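Local coordinates for protein C-domain type II peptide synthetase (Streptomyces globisporus, PDB 4ZNM) that belongs to the condensation-domain family of type II peptide synthetases, built on the fold shared by the clan of CoA-dependent acyltransferases, at residues 269-273 with 370-374; 173-177 with 385-390; 232-236 with 361-365; 19-25 with 197-201. One frame throughout, in Å; residues are numbered along the deposited sequence.

Contact 1: residues 269-273 with 370-374; sequences FMTMF and VFQAV
Phe371, which has the largest surface buried here, reaches from its strand to meet both Phe269 and Phe273, two residues one helical turn apart, the three rings forming a triangle. With CG anti to its backbone N (chi1 -166°), its ring lies over the helix, where CZ comes to 3.6 Å from Met272 O. The rings of Phe371 and Phe269 meet at CE1 of each, 3.7 Å apart, with planes inclined at 35°. Phe371 CD1 also lies 3.7 Å from Phe273 CD1, here with planes turned by 70°. Phe269 is also packed along the strand itself. Ala373 CB sits over one face of its ring, 3.7 Å from the centroid, in a CH-pi contact, while Phe371 O lies in the ring plane at the edge, 3.6 Å from Phe269 CZ. The carbonyls beside the rings have polar partners elsewhere: Phe371 O bonds to Thr293 OG1 and Met272 O to Tyr445 OH. Phe371 also stacks on Tyr276, farther along the helix. Phe269, Phe273 and Phe371 thus form an aromatic cluster between helix 268-284 and strand 366-373, whose touching segments run nearly antiparallel, the helix-on-sheet packing of an alpha/beta layered fold.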
loop_
_atom_site.group_PDB
_atom_site.type_symbol
_atom_site.label_atom_id
_atom_site.label_comp_id
_atom_site.label_asym_id
_atom_site.label_seq_id
_atom_site.Cartn_x
_atom_site.Cartn_y
_atom_site.Cartn_z
ATOM N N PHE A 269 -6.385 6.064 -12.547
ATOM C CA PHE A 269 -5.792 6.628 -11.349
ATOM C C PHE A 269 -5.610 8.129 -11.448
ATOM O O PHE A 269 -5.811 8.840 -10.462
ATOM C CB PHE A 269 -4.440 6.024 -11.026
ATOM C CG PHE A 269 -3.862 6.581 -9.779
ATOM C CD1 PHE A 269 -4.481 6.326 -8.571
ATOM C CD2 PHE A 269 -2.757 7.407 -9.804
ATOM C CE1 PHE A 269 -3.973 6.837 -7.403
ATOM C CE2 PHE A 269 -2.250 7.934 -8.630
ATOM C CZ PHE A 269 -2.859 7.648 -7.435
HETATM N N MSE A 270 -5.186 8.613 -12.618
HETATM C CA MSE A 270 -4.996 10.045 -12.818
HETATM C C MSE A 270 -6.304 10.770 -12.621
HETATM O O MSE A 270 -6.320 11.840 -12.044
HETATM C CB MSE A 270 -4.469 10.360 -14.198
HETATM C CG MSE A 270 -3.037 10.025 -14.422
HETATM SE SE MSE A 270 -2.583 10.178 -16.319
HETATM C CE MSE A 270 -0.780 9.468 -16.053
ATOM N N THR A 271 -7.394 10.213 -13.153
ATOM C CA THR A 271 -8.740 10.768 -12.932
ATOM C C THR A 271 -9.109 10.843 -11.444
ATOM O O THR A 271 -9.590 11.873 -10.959
ATOM C CB THR A 271 -9.807 9.941 -13.668
ATOM O OG1 THR A 271 -9.463 9.848 -15.061
ATOM C CG2 THR A 271 -11.185 10.595 -13.537
HETATM N N MSE A 272 -8.910 9.753 -10.710
HETATM C CA MSE A 272 -9.262 9.744 -9.297
HETATM C C MSE A 272 -8.338 10.687 -8.477
HETATM O O MSE A 272 -8.796 11.380 -7.553
HETATM C CB MSE A 272 -9.233 8.300 -8.768
HETATM C CG MSE A 272 -10.441 7.417 -9.377
HETATM SE SE MSE A 272 -10.321 5.705 -8.620
HETATM C CE MSE A 272 -11.092 6.117 -6.878
ATOM N N PHE A 273 -7.077 10.779 -8.875
ATOM C CA PHE A 273 -6.156 11.723 -8.248
ATOM C C PHE A 273 -6.589 13.152 -8.541
ATOM O O PHE A 273 -6.671 13.970 -7.627
ATOM C CB PHE A 273 -4.700 11.499 -8.723
ATOM C CG PHE A 273 -3.687 12.344 -7.978
ATOM C CD1 PHE A 273 -3.246 11.971 -6.726
ATOM C CD2 PHE A 273 -3.182 13.491 -8.522
ATOM C CE1 PHE A 273 -2.321 12.738 -6.035
ATOM C CE2 PHE A 273 -2.260 14.266 -7.834
ATOM C CZ PHE A 273 -1.835 13.887 -6.596
ATOM N N VAL A 370 -1.562 11.188 1.725
ATOM C CA VAL A 370 -1.024 10.516 0.563
ATOM C C VAL A 370 -2.185 9.891 -0.223
ATOM O O VAL A 370 -3.104 9.326 0.363
ATOM C CB VAL A 370 -0.033 9.405 0.980
ATOM C CG1 VAL A 370 0.546 8.722 -0.219
ATOM C CG2 VAL A 370 1.104 9.959 1.831
ATOM N N PHE A 371 -2.102 9.923 -1.537
ATOM C CA PHE A 371 -3.134 9.336 -2.382
ATOM C C PHE A 371 -2.453 8.368 -3.336
ATOM O O PHE A 371 -1.715 8.788 -4.211
ATOM C CB PHE A 371 -3.893 10.430 -3.118
ATOM C CG PHE A 371 -5.194 9.972 -3.764
ATOM C CD1 PHE A 371 -5.198 9.373 -5.004
ATOM C CD2 PHE A 371 -6.402 10.188 -3.131
ATOM C CE1 PHE A 371 -6.395 8.955 -5.595
ATOM C CE2 PHE A 371 -7.607 9.783 -3.709
ATOM C CZ PHE A 371 -7.599 9.166 -4.948
ATOM N N GLN A 372 -2.672 7.069 -3.136
ATOM C CA GLN A 372 -1.936 6.053 -3.885
ATOM C C GLN A 372 -2.808 5.047 -4.579
ATOM O O GLN A 372 -3.858 4.681 -4.092
ATOM C CB GLN A 372 -0.970 5.278 -2.967
ATOM C CG GLN A 372 -1.488 4.058 -2.262
ATOM C CD GLN A 372 -0.365 3.243 -1.637
ATOM O OE1 GLN A 372 -0.308 3.099 -0.429
ATOM N NE2 GLN A 372 0.521 2.696 -2.465
ATOM N N ALA A 373 -2.298 4.557 -5.694
ATOM C CA ALA A 373 -2.828 3.369 -6.332
ATOM C C ALA A 373 -1.996 2.191 -5.856
ATOM O O ALA A 373 -0.786 2.238 -5.835
ATOM C CB ALA A 373 -2.778 3.505 -7.870
ATOM N N VAL A 374 -2.664 1.130 -5.457
ATOM C CA VAL A 374 -2.000 -0.109 -5.133
ATOM C C VAL A 374 -1.341 -0.662 -6.381
ATOM O O VAL A 374 -1.968 -0.776 -7.431
ATOM C CB VAL A 374 -2.998 -1.136 -4.559
ATOM C CG1 VAL A 374 -2.313 -2.459 -4.306
ATOM C CG2 VAL A 374 -3.582 -0.634 -3.281
#

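Contact 2: residues 173-177 with 385-390; sequences LNLYA and AGDLTY
Helix 173-177 runs almost exactly antiparallel to strand 388-390 (174°, axes 10.4 Å apart), and the CA atoms come nearest at Ala177 and Gly386, 5.2 Å apart. Ala385 to Leu388 form a type II' turn, the two-residue loop of a beta hairpin. Gly386 takes the positive phi that suits this turn, and, lacking a side chain, lets Ala177 CB rest 4.0 Å from its CA. Leu173 carries most of the packing. Its CD1 presses on one face of the Tyr390 ring, 3.3 Å from CG, in a CH-pi contact displaced toward the rim, and its CB packs on Ala385 CB. A chi1 of 61°, which sets Tyr390 CG between its own backbone N and carbonyl carbon, turns the ring face to the leucine. The Leu388 side chain crosses that of Tyr176 at about a right angle, its CD1 lying 3.8 Å from Tyr176 CE2. One water sits between Leu173 O and Ala385 O. A second accepts a bond from Tyr176 OH and donates one to Asp387 OD1 (both 2.8 Å), while the same hydroxyl is also bonded to Asp59 N. A bound sodium ion lies about 5 Å from the Asp387 side chain. Helix 60-73 packs on Tyr176 through Thr62, Leu63 and Ala66, and strand 47-55 runs beside strand 388-392, its Leu54 touching both Leu173 and Tyr390, so helix 162-180 lies over the hairpin end of the six-stranded sheet.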
loop_
_atom_site.group_PDB
_atom_site.type_symbol
_atom_site.label_atom_id
_atom_site.label_comp_id
_atom_site.label_asym_id
_atom_site.label_seq_id
_atom_site.Cartn_x
_atom_site.Cartn_y
_atom_site.Cartn_z
ATOM N N LEU A 173 1.361 -21.036 -3.101
ATOM C CA LEU A 173 0.438 -22.015 -3.656
ATOM C C LEU A 173 1.092 -22.876 -4.739
ATOM O O LEU A 173 0.720 -24.041 -4.919
ATOM C CB LEU A 173 -0.813 -21.294 -4.161
ATOM C CG LEU A 173 -1.524 -20.611 -2.950
ATOM C CD1 LEU A 173 -2.787 -19.969 -3.410
ATOM C CD2 LEU A 173 -1.880 -21.592 -1.849
ATOM N N ASN A 174 2.100 -22.338 -5.411
ATOM C CA ASN A 174 2.892 -23.133 -6.365
ATOM C C ASN A 174 3.745 -24.173 -5.634
ATOM O O ASN A 174 3.758 -25.339 -5.995
ATOM C CB ASN A 174 3.774 -22.203 -7.190
ATOM C CG ASN A 174 4.713 -22.938 -8.123
ATOM O OD1 ASN A 174 5.683 -23.566 -7.695
ATOM N ND2 ASN A 174 4.450 -22.823 -9.414
ATOM N N LEU A 175 4.457 -23.745 -4.589
ATOM C CA LEU A 175 5.297 -24.671 -3.828
ATOM C C LEU A 175 4.420 -25.759 -3.147
ATOM O O LEU A 175 4.819 -26.917 -3.040
ATOM C CB LEU A 175 6.124 -23.907 -2.782
ATOM C CG LEU A 175 7.174 -22.979 -3.427
ATOM C CD1 LEU A 175 7.751 -22.066 -2.405
ATOM C CD2 LEU A 175 8.313 -23.774 -4.148
ATOM N N TYR A 176 3.242 -25.363 -2.676
ATOM C CA TYR A 176 2.272 -26.305 -2.109
ATOM C C TYR A 176 1.864 -27.347 -3.164
ATOM O O TYR A 176 1.955 -28.552 -2.939
ATOM C CB TYR A 176 1.025 -25.541 -1.583
ATOM C CG TYR A 176 -0.138 -26.448 -1.256
ATOM C CD1 TYR A 176 -0.224 -27.049 -0.010
ATOM C CD2 TYR A 176 -1.145 -26.698 -2.172
ATOM C CE1 TYR A 176 -1.256 -27.875 0.310
ATOM C CE2 TYR A 176 -2.201 -27.545 -1.866
ATOM C CZ TYR A 176 -2.245 -28.133 -0.622
ATOM O OH TYR A 176 -3.269 -28.960 -0.288
ATOM N N ALA A 177 1.446 -26.885 -4.335
ATOM C CA ALA A 177 1.055 -27.798 -5.393
ATOM C C ALA A 177 2.189 -28.735 -5.725
ATOM O O ALA A 177 1.967 -29.918 -5.899
ATOM C CB ALA A 177 0.618 -27.046 -6.612
ATOM N N ALA A 385 -3.334 -22.963 -9.041
ATOM C CA ALA A 385 -2.061 -23.623 -8.782
ATOM C C ALA A 385 -2.384 -25.075 -8.467
ATOM O O ALA A 385 -2.952 -25.410 -7.418
ATOM C CB ALA A 385 -1.284 -22.949 -7.639
ATOM N N GLY A 386 -2.064 -25.949 -9.414
ATOM C CA GLY A 386 -2.371 -27.352 -9.262
ATOM C C GLY A 386 -3.861 -27.579 -9.135
ATOM O O GLY A 386 -4.619 -27.205 -10.031
ATOM N N ASP A 387 -4.282 -28.179 -8.024
ATOM C CA ASP A 387 -5.695 -28.435 -7.810
ATOM C C ASP A 387 -6.370 -27.358 -6.960
ATOM O O ASP A 387 -7.519 -27.518 -6.605
ATOM C CB ASP A 387 -5.899 -29.820 -7.177
ATOM C CG ASP A 387 -5.529 -29.895 -5.712
ATOM O OD1 ASP A 387 -4.939 -28.945 -5.133
ATOM O OD2 ASP A 387 -5.827 -30.965 -5.124
ATOM N N LEU A 388 -5.647 -26.281 -6.625
ATOM C CA LEU A 388 -6.244 -25.138 -5.928
ATOM C C LEU A 388 -6.463 -23.918 -6.833
ATOM O O LEU A 388 -5.561 -23.497 -7.548
ATOM C CB LEU A 388 -5.381 -24.707 -4.777
ATOM C CG LEU A 388 -5.586 -25.364 -3.439
ATOM C CD1 LEU A 388 -4.611 -24.686 -2.508
ATOM C CD2 LEU A 388 -7.040 -25.243 -2.935
ATOM N N THR A 389 -7.681 -23.390 -6.787
ATOM C CA THR A 389 -8.021 -22.084 -7.344
ATOM C C THR A 389 -7.963 -21.011 -6.233
ATOM O O THR A 389 -8.411 -21.242 -5.118
ATOM C CB THR A 389 -9.426 -22.138 -7.970
ATOM O OG1 THR A 389 -9.420 -23.023 -9.102
ATOM C CG2 THR A 389 -9.921 -20.733 -8.378
ATOM N N TYR A 390 -7.386 -19.857 -6.515
ATOM C CA TYR A 390 -7.269 -18.814 -5.515
ATOM C C TYR A 390 -7.564 -17.453 -6.149
ATOM O O TYR A 390 -7.177 -17.170 -7.284
ATOM C CB TYR A 390 -5.890 -18.834 -4.835
ATOM C CG TYR A 390 -4.692 -18.621 -5.731
ATOM C CD1 TYR A 390 -3.990 -17.408 -5.725
ATOM C CD2 TYR A 390 -4.238 -19.640 -6.560
ATOM C CE1 TYR A 390 -2.870 -17.211 -6.545
ATOM C CE2 TYR A 390 -3.134 -19.469 -7.373
ATOM C CZ TYR A 390 -2.457 -18.251 -7.371
ATOM O OH TYR A 390 -1.349 -18.102 -8.168
HETATM O O HOH W 1 -1.874 -25.203 -5.038
HETATM O O HOH W 2 -4.855 -29.616 -2.446
#

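Contact 3: residues 232-236 with 361-365; sequences IPRSA and AASDN
Asp364 takes up three donors from the short 3-10 turn at 234-236, one with its backbone and two with its carboxylate. Arg234 N donates to Asp364 O over 2.9 Å, in the carbonyl plane and on a lone pair. The next amide, Ser235 N, donates to Asp364 OD1 (2.8 Å), reaching the syn side of this oxygen from 25° out of the carboxylate plane; the bond is well bent, with 136° at the hydrogen. Ser235 OG donates to the syn lone pair of Asp364 OD2 at 3.0 Å, so that one serine grips both oxygens and fixes the rotation of the group. Asp364 CG stands anti to its backbone N (chi1 -161°), which swings the carboxylate across to the serine. Pro233 CA adds a CH...O contact of 3.1 Å to Asp364 O, which thereby serves two residues in a row.

The arginine side chain runs outstretched along the opposing loop: CD lies 3.4 Å from Ala362 O, and Ala362 CA stands over one face of the guanidinium. A water lies between Ala361 O and Ser363 O, and Arg234 NH2 reaches it by a weak bond. The principal partner of this guanidinium is Asp408, in a salt bridge through NH1. Outside the two segments, Arg432 NE bonds to Ile232 O. The two loops lead out of strand 227-229 and into strand 366-373, neighbours in the five-stranded sheet, and the backbone pairing of Asn365 with Thr230 carries that sheet up to the surface loops.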
loop_
_atom_site.group_PDB
_atom_site.type_symbol
_atom_site.label_atom_id
_atom_site.label_comp_id
_atom_site.label_asym_id
_atom_site.label_seq_id
_atom_site.Cartn_x
_atom_site.Cartn_y
_atom_site.Cartn_z
ATOM N N ILE A 232 -7.487 16.523 16.547
ATOM C CA ILE A 232 -6.797 16.432 17.815
ATOM C C ILE A 232 -5.336 16.772 17.542
ATOM O O ILE A 232 -4.705 16.177 16.632
ATOM C CB ILE A 232 -6.940 15.026 18.454
ATOM C CG1 ILE A 232 -8.421 14.627 18.596
ATOM C CG2 ILE A 232 -6.260 15.014 19.809
ATOM C CD1 ILE A 232 -8.647 13.114 18.724
ATOM N N PRO A 233 -4.780 17.720 18.313
ATOM C CA PRO A 233 -3.390 18.094 18.050
ATOM C C PRO A 233 -2.380 17.054 18.468
ATOM O O PRO A 233 -2.590 16.240 19.364
ATOM C CB PRO A 233 -3.199 19.365 18.874
ATOM C CG PRO A 233 -4.176 19.266 19.974
ATOM C CD PRO A 233 -5.381 18.558 19.362
ATOM N N ARG A 234 -1.267 17.100 17.764
ATOM C CA ARG A 234 -0.110 16.302 18.055
ATOM C C ARG A 234 0.234 16.385 19.543
ATOM O O ARG A 234 0.451 15.364 20.186
ATOM C CB ARG A 234 1.043 16.798 17.157
ATOM C CG ARG A 234 2.219 15.856 17.076
ATOM C CD ARG A 234 3.330 16.446 16.134
ATOM N NE ARG A 234 4.297 15.405 15.836
ATOM C CZ ARG A 234 4.164 14.533 14.845
ATOM N NH1 ARG A 234 5.085 13.593 14.669
ATOM N NH2 ARG A 234 3.117 14.602 14.025
ATOM N N SER A 235 0.241 17.600 20.092
ATOM C CA SER A 235 0.617 17.821 21.502
ATOM C C SER A 235 -0.345 17.192 22.535
ATOM O O SER A 235 0.001 17.070 23.696
ATOM C CB SER A 235 0.745 19.333 21.794
ATOM O OG SER A 235 -0.466 20.026 21.490
ATOM N N ALA A 236 -1.537 16.766 22.133
ATOM C CA ALA A 236 -2.415 16.118 23.101
ATOM C C ALA A 236 -1.817 14.764 23.502
ATOM O O ALA A 236 -2.163 14.208 24.536
ATOM C CB ALA A 236 -3.811 15.943 22.535
ATOM N N ALA A 361 3.982 18.334 8.082
ATOM C CA ALA A 361 3.890 16.958 8.499
ATOM C C ALA A 361 3.811 16.901 9.988
ATOM O O ALA A 361 3.030 16.100 10.555
ATOM C CB ALA A 361 5.086 16.161 7.999
ATOM N N ALA A 362 4.613 17.759 10.621
ATOM C CA ALA A 362 4.904 17.599 12.043
ATOM C C ALA A 362 4.192 18.700 12.797
ATOM O O ALA A 362 4.415 18.916 14.018
ATOM C CB ALA A 362 6.436 17.636 12.301
ATOM N N SER A 363 3.339 19.418 12.073
ATOM C CA SER A 363 2.744 20.562 12.713
ATOM C C SER A 363 1.731 20.023 13.712
ATOM O O SER A 363 1.275 18.846 13.639
ATOM C CB SER A 363 2.147 21.524 11.695
ATOM O OG SER A 363 0.948 21.028 11.170
ATOM N N ASP A 364 1.421 20.863 14.686
ATOM C CA ASP A 364 0.654 20.442 15.839
ATOM C C ASP A 364 -0.780 20.202 15.421
ATOM O O ASP A 364 -1.461 19.388 16.006
ATOM C CB ASP A 364 0.733 21.506 16.943
ATOM C CG ASP A 364 0.371 20.967 18.296
ATOM O OD1 ASP A 364 0.927 19.915 18.690
ATOM O OD2 ASP A 364 -0.469 21.591 18.964
ATOM N N ASN A 365 -1.219 20.917 14.391
ATOM C CA ASN A 365 -2.612 20.910 13.998
ATOM C C ASN A 365 -2.846 20.406 12.583
ATOM O O ASN A 365 -3.959 20.503 12.080
ATOM C CB ASN A 365 -3.183 22.314 14.148
ATOM C CG ASN A 365 -3.365 22.703 15.607
ATOM O OD1 ASN A 365 -2.688 23.599 16.110
ATOM N ND2 ASN A 365 -4.273 22.007 16.302
HETATM O O HOH W 3 1.728 16.206 12.703
#

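Contact 4: residues 19-25 with 197-201; sequences PLSFHQE and ARWER
The guanidinium of Arg201 has Phe22 CE1 over one face, 3.5 Å above the plane and near the rim, while Leu20 O and Glu25 OE2 meet it in plane at the edge. Arg201 belongs to helix 193-203, and its partners surround the start of helix 22-28, where Ser21 and Gln24 form a capping box: Gln24 N bonds to Ser21 OG and Ser21 N to Gln24 OE1. Arg201 NH2 bears both edge bonds. One, of 2.7 Å, enters nearly along the C=O axis of Leu20; the other, of 2.9 Å, is a salt bridge to Glu25 OE2, which it meets from above the carboxylate plane. The ring and guanidinium planes stand 52° apart, so the phenylalanine leans on the arginine without lying flat against it. Glu25 OE1 turns instead to Ser348 OG, which ties helix 347-350 to this contact.

Beside the ring, the Glu200 carboxylate passes close by, with CD 3.2 Å from Phe22 CD2. A chi1 of 74° sends the otherwise extended Glu200 toward the helix start, where Phe22 N donates a straight bond of 2.8 Å to OE1. The carboxylate at the N-terminal end of helix 22-28 would probably be stabilised by the helix dipole. Each of the first three helical amides is occupied: Gln24 N by the Ser21 cap, Phe22 N by Glu200 OE1, and His23 N by a water, which accepts at 2.9 Å and donates onward to Glu200 OE2 at 2.8 Å.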
loop_
_atom_site.group_PDB
_atom_site.type_symbol
_atom_site.label_atom_id
_atom_site.label_comp_id
_atom_site.label_asym_id
_atom_site.label_seq_id
_atom_site.Cartn_x
_atom_site.Cartn_y
_atom_site.Cartn_z
ATOM N N PRO A 19 22.578 -3.133 3.874
ATOM C CA PRO A 19 22.197 -1.788 4.349
ATOM C C PRO A 19 20.694 -1.586 4.313
ATOM O O PRO A 19 19.997 -2.396 3.657
ATOM C CB PRO A 19 22.872 -0.867 3.349
ATOM C CG PRO A 19 22.766 -1.654 2.061
ATOM C CD PRO A 19 22.971 -3.106 2.454
ATOM N N LEU A 20 20.192 -0.544 4.984
ATOM C CA LEU A 20 18.766 -0.240 4.895
ATOM C C LEU A 20 18.543 0.216 3.479
ATOM O O LEU A 20 19.382 0.942 2.910
ATOM C CB LEU A 20 18.313 0.852 5.866
ATOM C CG LEU A 20 18.317 0.597 7.370
ATOM C CD1 LEU A 20 17.912 1.880 8.111
ATOM C CD2 LEU A 20 17.380 -0.517 7.727
ATOM N N SER A 21 17.416 -0.178 2.913
ATOM C CA SER A 21 17.012 0.351 1.616
ATOM C C SER A 21 16.690 1.842 1.713
ATOM O O SER A 21 16.474 2.357 2.802
ATOM C CB SER A 21 15.790 -0.383 1.113
ATOM O OG SER A 21 14.674 -0.136 1.965
ATOM N N PHE A 22 16.613 2.526 0.571
ATOM C CA PHE A 22 16.123 3.890 0.542
ATOM C C PHE A 22 14.717 3.976 1.120
ATOM O O PHE A 22 14.406 4.914 1.882
ATOM C CB PHE A 22 16.149 4.445 -0.887
ATOM C CG PHE A 22 17.525 4.738 -1.409
ATOM C CD1 PHE A 22 18.512 5.260 -0.582
ATOM C CD2 PHE A 22 17.829 4.529 -2.737
ATOM C CE1 PHE A 22 19.765 5.551 -1.064
ATOM C CE2 PHE A 22 19.094 4.817 -3.229
ATOM C CZ PHE A 22 20.057 5.334 -2.391
ATOM N N HIS A 23 13.868 2.992 0.829
ATOM C CA HIS A 23 12.553 3.038 1.393
ATOM C C HIS A 23 12.617 2.947 2.922
ATOM O O HIS A 23 11.888 3.626 3.618
ATOM C CB HIS A 23 11.684 1.918 0.860
ATOM C CG HIS A 23 10.333 1.876 1.491
ATOM N ND1 HIS A 23 9.408 2.891 1.338
ATOM C CD2 HIS A 23 9.756 0.957 2.305
ATOM C CE1 HIS A 23 8.308 2.585 2.006
ATOM N NE2 HIS A 23 8.489 1.418 2.599
ATOM N N GLN A 24 13.460 2.071 3.434
ATOM C CA GLN A 24 13.578 1.906 4.878
ATOM C C GLN A 24 14.165 3.191 5.526
ATOM O O GLN A 24 13.777 3.560 6.635
ATOM C CB GLN A 24 14.419 0.669 5.180
ATOM C CG GLN A 24 13.604 -0.611 4.885
ATOM C CD GLN A 24 14.414 -1.891 4.857
ATOM O OE1 GLN A 24 15.637 -1.863 4.784
ATOM N NE2 GLN A 24 13.711 -3.038 4.869
ATOM N N GLU A 25 15.074 3.866 4.828
ATOM C CA GLU A 25 15.547 5.202 5.252
ATOM C C GLU A 25 14.403 6.214 5.377
ATOM O O GLU A 25 14.327 7.001 6.335
ATOM C CB GLU A 25 16.563 5.771 4.259
ATOM C CG GLU A 25 17.930 5.174 4.338
ATOM C CD GLU A 25 18.935 5.847 3.394
ATOM O OE1 GLU A 25 18.624 6.888 2.745
ATOM O OE2 GLU A 25 20.052 5.302 3.310
ATOM N N ALA A 197 18.799 -3.527 -2.911
ATOM C CA ALA A 197 19.385 -2.496 -2.082
ATOM C C ALA A 197 20.721 -2.061 -2.675
ATOM O O ALA A 197 21.050 -0.870 -2.660
ATOM C CB ALA A 197 19.548 -2.982 -0.644
ATOM N N ARG A 198 21.480 -3.019 -3.207
ATOM C CA ARG A 198 22.755 -2.711 -3.864
ATOM C C ARG A 198 22.533 -1.934 -5.149
ATOM O O ARG A 198 23.153 -0.895 -5.402
ATOM C CB ARG A 198 23.524 -3.991 -4.196
ATOM C CG ARG A 198 24.564 -4.397 -3.178
ATOM C CD ARG A 198 25.556 -5.406 -3.768
ATOM N NE ARG A 198 24.932 -6.658 -4.221
ATOM C CZ ARG A 198 24.840 -7.058 -5.493
ATOM N NH1 ARG A 198 24.261 -8.220 -5.771
ATOM N NH2 ARG A 198 25.319 -6.322 -6.492
ATOM N N TRP A 199 21.649 -2.465 -5.981
ATOM C CA TRP A 199 21.429 -1.898 -7.286
ATOM C C TRP A 199 20.943 -0.443 -7.152
ATOM O O TRP A 199 21.353 0.425 -7.918
ATOM C CB TRP A 199 20.432 -2.729 -8.088
ATOM C CG TRP A 199 20.141 -2.048 -9.376
ATOM C CD1 TRP A 199 20.903 -2.075 -10.511
ATOM C CD2 TRP A 199 19.050 -1.164 -9.649
ATOM N NE1 TRP A 199 20.355 -1.266 -11.475
ATOM C CE2 TRP A 199 19.216 -0.692 -10.974
ATOM C CE3 TRP A 199 17.958 -0.719 -8.907
ATOM C CZ2 TRP A 199 18.317 0.180 -11.569
ATOM C CZ3 TRP A 199 17.064 0.148 -9.503
ATOM C CH2 TRP A 199 17.246 0.583 -10.823
ATOM N N GLU A 200 20.069 -0.164 -6.189
ATOM C CA GLU A 200 19.491 1.188 -6.146
ATOM C C GLU A 200 20.556 2.217 -5.743
ATOM O O GLU A 200 20.514 3.362 -6.173
ATOM C CB GLU A 200 18.278 1.255 -5.203
ATOM C CG GLU A 200 18.627 1.216 -3.723
ATOM C CD GLU A 200 17.397 1.318 -2.806
ATOM O OE1 GLU A 200 17.578 1.064 -1.597
ATOM O OE2 GLU A 200 16.270 1.657 -3.274
ATOM N N ARG A 201 21.541 1.799 -4.965
ATOM C CA ARG A 201 22.620 2.703 -4.587
ATOM C C ARG A 201 23.589 2.918 -5.753
ATOM O O ARG A 201 24.148 3.971 -5.879
ATOM C CB ARG A 201 23.332 2.166 -3.340
ATOM C CG ARG A 201 22.461 2.335 -2.093
ATOM C CD ARG A 201 23.086 1.840 -0.795
ATOM N NE ARG A 201 22.105 1.903 0.291
ATOM C CZ ARG A 201 21.844 2.988 1.020
ATOM N NH1 ARG A 201 22.499 4.125 0.812
ATOM N NH2 ARG A 201 20.934 2.932 1.975
HETATM O O HOH W 4 14.125 1.369 -1.503
#

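Contact 4 closes first, joining the N-terminal helix 22-28 to helix 193-203, before contacts 3 and 1 open. These two interleave: 361-365 leads into strand 366-373, so contact 3 sits at the loops flanking the five-stranded sheet and contact 1 on one of its strands, with centres 26 Å apart. Contact 2 encloses both in sequence and lies on the six-stranded sheet, its centre 48 Å from that of contact 3. Contact 4's centre is 25 Å from contact 1's and 33 Å from contact 2's, with which it alternates along the chain. Between strands 366-373 and 410-416 of the five-stranded sheet the chain crosses to the six-stranded one, where it forms the hairpin of contact 2.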